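PDB 2HJS: USG-1 protein homolog from Pseudomonas aeruginosa, which probably binds a nicotinamide adenine dinucleotide cofactor and may act as a dimeric oxidoreductase on aldehyde or oxo groups, in the manner of aspartate-semialdehyde dehydrogenases. Local coordinates for residues 6-11 with 32-37; 23-28 with 322-327. All coordinates share one frame; numbering follows the deposited sequence.

Contact 1 (6-11 with 32-37); sequences PLNVAV and PLHRLH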
loop_
_atom_site.group_PDB
_atom_site.type_symbol
_atom_site.label_atom_id
_atom_site.label_comp_id
_atom_site.label_asym_id
_atom_site.label_seq_id
_atom_site.Cartn_x
_atom_site.Cartn_y
_atom_site.Cartn_z
ATOM N N PRO A 6 -4.085 38.264 28.196
ATOM C CA PRO A 6 -4.993 37.608 27.227
ATOM C C PRO A 6 -4.260 36.981 26.027
ATOM O O PRO A 6 -3.333 37.587 25.488
ATOM C CB PRO A 6 -5.890 38.756 26.747
ATOM C CG PRO A 6 -5.082 40.014 27.009
ATOM C CD PRO A 6 -4.303 39.727 28.254
ATOM N N LEU A 7 -4.685 35.790 25.609
ATOM C CA LEU A 7 -4.012 35.115 24.493
ATOM C C LEU A 7 -4.758 35.239 23.164
ATOM O O LEU A 7 -5.824 34.674 23.005
ATOM C CB LEU A 7 -3.745 33.644 24.817
ATOM C CG LEU A 7 -3.209 32.796 23.659
ATOM C CD1 LEU A 7 -1.842 33.258 23.165
ATOM C CD2 LEU A 7 -3.151 31.390 24.113
ATOM N N ASN A 8 -4.172 35.970 22.208
ATOM C CA ASN A 8 -4.789 36.147 20.916
ATOM C C ASN A 8 -4.143 35.287 19.913
ATOM O O ASN A 8 -2.908 35.126 19.887
ATOM C CB ASN A 8 -4.715 37.593 20.463
ATOM C CG ASN A 8 -5.527 38.510 21.345
ATOM O OD1 ASN A 8 -6.555 38.130 21.879
ATOM N ND2 ASN A 8 -5.058 39.715 21.504
ATOM N N VAL A 9 -4.998 34.701 19.081
ATOM C CA VAL A 9 -4.580 33.653 18.230
ATOM C C VAL A 9 -4.946 34.073 16.820
ATOM O O VAL A 9 -6.011 34.665 16.590
ATOM C CB VAL A 9 -5.266 32.339 18.657
ATOM C CG1 VAL A 9 -4.988 31.243 17.678
ATOM C CG2 VAL A 9 -4.809 31.945 20.068
ATOM N N ALA A 10 -4.031 33.819 15.897
ATOM C CA ALA A 10 -4.304 33.882 14.469
ATOM C C ALA A 10 -4.265 32.463 13.910
ATOM O O ALA A 10 -3.441 31.668 14.337
ATOM C CB ALA A 10 -3.259 34.729 13.774
ATOM N N VAL A 11 -5.153 32.150 12.968
ATOM C CA VAL A 11 -5.027 30.928 12.160
ATOM C C VAL A 11 -4.874 31.328 10.697
ATOM O O VAL A 11 -5.817 31.811 10.068
ATOM C CB VAL A 11 -6.208 29.935 12.340
ATOM C CG1 VAL A 11 -6.057 28.703 11.411
ATOM C CG2 VAL A 11 -6.332 29.499 13.810
ATOM N N PRO A 32 -8.073 28.421 25.323
ATOM C CA PRO A 32 -8.329 29.645 26.112
ATOM C C PRO A 32 -7.901 30.965 25.450
ATOM O O PRO A 32 -7.208 31.795 26.064
ATOM C CB PRO A 32 -7.581 29.383 27.423
ATOM C CG PRO A 32 -6.500 28.403 27.054
ATOM C CD PRO A 32 -6.890 27.681 25.791
ATOM N N LEU A 33 -8.362 31.192 24.229
ATOM C CA LEU A 33 -8.003 32.415 23.519
ATOM C C LEU A 33 -8.958 33.563 23.851
ATOM O O LEU A 33 -10.086 33.337 24.275
ATOM C CB LEU A 33 -7.969 32.155 22.008
ATOM C CG LEU A 33 -9.233 31.580 21.359
ATOM C CD1 LEU A 33 -10.170 32.686 20.970
ATOM C CD2 LEU A 33 -8.846 30.799 20.132
ATOM N N HIS A 34 -8.490 34.788 23.643
ATOM C CA HIS A 34 -9.283 35.975 23.845
ATOM C C HIS A 34 -9.881 36.346 22.498
ATOM O O HIS A 34 -11.077 36.179 22.304
ATOM C CB HIS A 34 -8.407 37.092 24.407
ATOM C CG HIS A 34 -9.156 38.336 24.733
ATOM N ND1 HIS A 34 -8.742 39.585 24.312
ATOM C CD2 HIS A 34 -10.284 38.539 25.459
ATOM C CE1 HIS A 34 -9.590 40.496 24.748
ATOM N NE2 HIS A 34 -10.536 39.886 25.437
ATOM N N ARG A 35 -9.051 36.798 21.557
ATOM C CA ARG A 35 -9.518 37.057 20.205
ATOM C C ARG A 35 -8.909 36.071 19.227
ATOM O O ARG A 35 -7.750 35.664 19.386
ATOM C CB ARG A 35 -9.206 38.494 19.791
ATOM C CG ARG A 35 -9.916 39.533 20.642
ATOM C CD ARG A 35 -9.539 40.945 20.204
ATOM N NE ARG A 35 -9.932 41.965 21.187
ATOM C CZ ARG A 35 -11.076 42.644 21.165
ATOM N NH1 ARG A 35 -11.962 42.419 20.214
ATOM N NH2 ARG A 35 -11.333 43.547 22.103
ATOM N N LEU A 36 -9.730 35.649 18.260
ATOM C CA LEU A 36 -9.324 34.767 17.186
ATOM C C LEU A 36 -9.379 35.505 15.848
ATOM O O LEU A 36 -10.398 36.107 15.510
ATOM C CB LEU A 36 -10.205 33.512 17.142
ATOM C CG LEU A 36 -9.930 32.493 16.031
ATOM C CD1 LEU A 36 -8.483 31.967 16.018
ATOM C CD2 LEU A 36 -10.925 31.323 16.032
ATOM N N HIS A 37 -8.289 35.426 15.088
ATOM C CA HIS A 37 -8.209 36.043 13.777
ATOM C C HIS A 37 -7.953 34.975 12.727
ATOM O O HIS A 37 -6.932 34.275 12.780
ATOM C CB HIS A 37 -7.085 37.087 13.754
ATOM C CG HIS A 37 -7.253 38.169 14.765
ATOM N ND1 HIS A 37 -8.128 39.219 14.582
ATOM C CD2 HIS A 37 -6.683 38.362 15.977
ATOM C CE1 HIS A 37 -8.085 40.018 15.635
ATOM N NE2 HIS A 37 -7.210 39.525 16.493
HETATM O O HOH W 1 -7.003 34.526 26.991
HETATM O O HOH W 2 -6.405 41.828 23.565
#

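Contact 2 (23-28 with 322-327); sequences VGLLDE and AALNAV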
loop_
_atom_site.group_PDB
_atom_site.type_symbol
_atom_site.label_atom_id
_atom_site.label_comp_id
_atom_site.label_asym_id
_atom_site.label_seq_id
_atom_site.Cartn_x
_atom_site.Cartn_y
_atom_site.Cartn_z
ATOM N N VAL A 23 -9.457 25.187 13.396
ATOM C CA VAL A 23 -10.373 26.157 13.991
ATOM C C VAL A 23 -11.479 25.438 14.765
ATOM O O VAL A 23 -11.812 25.833 15.887
ATOM C CB VAL A 23 -10.954 27.128 12.934
ATOM C CG1 VAL A 23 -12.081 27.965 13.528
ATOM C CG2 VAL A 23 -9.829 28.030 12.369
ATOM N N GLY A 24 -12.051 24.392 14.186
ATOM C CA GLY A 24 -13.061 23.601 14.890
ATOM C C GLY A 24 -12.508 22.999 16.183
ATOM O O GLY A 24 -13.203 22.948 17.189
ATOM N N LEU A 25 -11.259 22.542 16.162
ATOM C CA LEU A 25 -10.629 22.007 17.367
ATOM C C LEU A 25 -10.365 23.037 18.465
ATOM O O LEU A 25 -10.440 22.695 19.649
ATOM C CB LEU A 25 -9.318 21.310 17.020
ATOM C CG LEU A 25 -9.482 19.982 16.287
ATOM C CD1 LEU A 25 -8.118 19.533 15.795
ATOM C CD2 LEU A 25 -10.151 18.916 17.169
ATOM N N LEU A 26 -10.031 24.272 18.078
ATOM C CA LEU A 26 -9.899 25.347 19.035
ATOM C C LEU A 26 -11.202 25.534 19.798
ATOM O O LEU A 26 -11.183 25.802 20.989
ATOM C CB LEU A 26 -9.484 26.673 18.366
ATOM C CG LEU A 26 -8.102 26.665 17.704
ATOM C CD1 LEU A 26 -7.843 28.025 17.050
ATOM C CD2 LEU A 26 -6.999 26.265 18.699
ATOM N N ASP A 27 -12.326 25.377 19.104
ATOM C CA ASP A 27 -13.641 25.593 19.704
ATOM C C ASP A 27 -13.986 24.363 20.581
ATOM O O ASP A 27 -14.256 24.499 21.784
ATOM C CB ASP A 27 -14.631 25.801 18.567
ATOM C CG ASP A 27 -16.044 26.063 19.034
ATOM O OD1 ASP A 27 -16.289 26.334 20.242
ATOM O OD2 ASP A 27 -16.935 26.031 18.155
ATOM N N GLU A 28 -13.915 23.171 19.979
ATOM C CA GLU A 28 -14.170 21.892 20.658
ATOM C C GLU A 28 -13.415 21.697 21.972
ATOM O O GLU A 28 -13.963 21.151 22.934
ATOM C CB GLU A 28 -13.720 20.739 19.757
ATOM C CG GLU A 28 -14.786 19.861 19.203
ATOM C CD GLU A 28 -14.185 18.602 18.538
ATOM O OE1 GLU A 28 -14.209 18.540 17.275
ATOM O OE2 GLU A 28 -13.664 17.715 19.287
ATOM N N ALA A 322 -2.271 16.247 11.318
ATOM C CA ALA A 322 -1.929 17.663 11.198
ATOM C C ALA A 322 -2.527 18.513 12.336
ATOM O O ALA A 322 -1.783 18.972 13.227
ATOM C CB ALA A 322 -2.354 18.197 9.848
ATOM N N ALA A 323 -3.848 18.715 12.317
ATOM C CA ALA A 323 -4.500 19.733 13.171
ATOM C C ALA A 323 -4.433 19.502 14.687
ATOM O O ALA A 323 -4.071 20.413 15.446
ATOM C CB ALA A 323 -5.974 19.972 12.731
ATOM N N LEU A 324 -4.839 18.318 15.148
ATOM C CA LEU A 324 -4.843 18.072 16.593
ATOM C C LEU A 324 -3.425 18.109 17.147
ATOM O O LEU A 324 -3.203 18.687 18.197
ATOM C CB LEU A 324 -5.542 16.759 16.961
ATOM C CG LEU A 324 -5.636 16.500 18.469
ATOM C CD1 LEU A 324 -6.437 17.614 19.178
ATOM C CD2 LEU A 324 -6.273 15.148 18.699
ATOM N N ASN A 325 -2.452 17.545 16.438
ATOM C CA ASN A 325 -1.071 17.647 16.932
ATOM C C ASN A 325 -0.603 19.106 17.093
ATOM O O ASN A 325 0.066 19.454 18.078
ATOM C CB ASN A 325 -0.102 16.849 16.046
ATOM C CG ASN A 325 -0.185 15.353 16.295
ATOM O OD1 ASN A 325 -0.196 14.908 17.448
ATOM N ND2 ASN A 325 -0.228 14.555 15.204
ATOM N N ALA A 326 -0.961 19.959 16.132
ATOM C CA ALA A 326 -0.625 21.377 16.198
ATOM C C ALA A 326 -1.297 22.035 17.418
ATOM O O ALA A 326 -0.676 22.795 18.156
ATOM C CB ALA A 326 -1.033 22.082 14.897
ATOM N N VAL A 327 -2.566 21.727 17.634
ATOM C CA VAL A 327 -3.309 22.306 18.746
ATOM C C VAL A 327 -2.746 21.814 20.099
ATOM O O VAL A 327 -2.569 22.604 21.022
ATOM C CB VAL A 327 -4.817 22.007 18.623
ATOM C CG1 VAL A 327 -5.574 22.506 19.852
ATOM C CG2 VAL A 327 -5.406 22.660 17.357
#

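Contact 1 (6-11 with 32-37)
Leu7 O accepts the shortest hydrogen bond between residues 6-11 and 32-37, from His34 N at 2.7 Å; the N-H points almost straight at the oxygen, although the donor stands above the carbonyl plane. Leu33 CA adds a C-H···O contact to the same oxygen. One residue on, a side chain takes over from the backbone: Asn8 OD1 receives Arg35 N at 2.8 Å, with CG anti to the carbonyl carbon (chi1 -66°) carrying the amide alongside His34. The amide and imidazole planes are 24° apart, and OD1 lies at the ring edge. Asn8 ND2 is held by Ser68 O and by a water that is also weakly bound to His34 ND1, so both ends of the amide are engaged. Regular pairing follows, with Val9 N on Arg35 O, His37 N on Val9 O at 2.8 Å, and Val11 N on His37 O. Val9 CG2 packs on Leu33 CB at 3.7 Å, while Leu36 CD1 reaches both Val9 CG1 and Val11 CG2. Strands 9-12 and 36-40 thus run parallel as neighbours, joined through helix 17-28 in a beta-alpha-beta crossover characteristic of the Rossmann-type nucleotide-binding domain.

Contact 2 (23-28 with 322-327)
Leu25 and Leu26 meet Ala323, Leu324 and Val327 where helix 17-28 of the Rossmann-type domain packs against the C-terminal helix 317-336. The short segments cross at -49°, their axes 9.7 Å apart at closest approach. No hydrogen bond links them, and all five touching residues are buried.

The apolar contact centres on Leu25, whose side chain points at the other helix. With CG anti to the carbonyl carbon (chi1 -72°) and an extended second torsion, CD1 is carried onto the turn at Ala323 and Leu324. It meets the methyl CB of Ala323 at 3.8 Å and Leu324 CB at 4.0 Å, so a single branch spans two successive residues. Closer to the Leu25 backbone, CB rests against Val327 CG2 at 4.2 Å. Leu26 approaches Val327 at a slant, its CD2 branch lying against both valine methyls. Leu22, one turn earlier on helix 17-28, also touches Ala323 and Val327 and extends the apolar seam.

A polar tie between the two helices is the salt bridge from Glu28 OE2 to Arg319 NH2. Asp27 turns instead to strand 48-51 and what follows it, where OD2 accepts a hydrogen bond from Ala52 N.

Leu25 CD1 also comes up to the backbone itself, 3.6 Å from Leu324 N.

Helix 17-28 connects the two contacts: it is the crossover between the paired strands of contact 1, and its last turns form one side of contact 2. Their centres are 13 Å apart, yet side chains bridge them directly. Leu26 CD1 packs 3.9 Å from Val11 CG2 and 4.1 Å from Leu36 CD1; Val23 CG2 meets Val11 CG1 at 3.9 Å. Leu26 thus packs on the sheet with one methyl and on helix 317-336 with the other. The side chains of Leu36 and Leu324 each lie about 4 Å from a bound 1,4-diethylene dioxide molecule, not necessarily the same one, probably from the crystallisation liquor, which gives no firm evidence of a functional pocket.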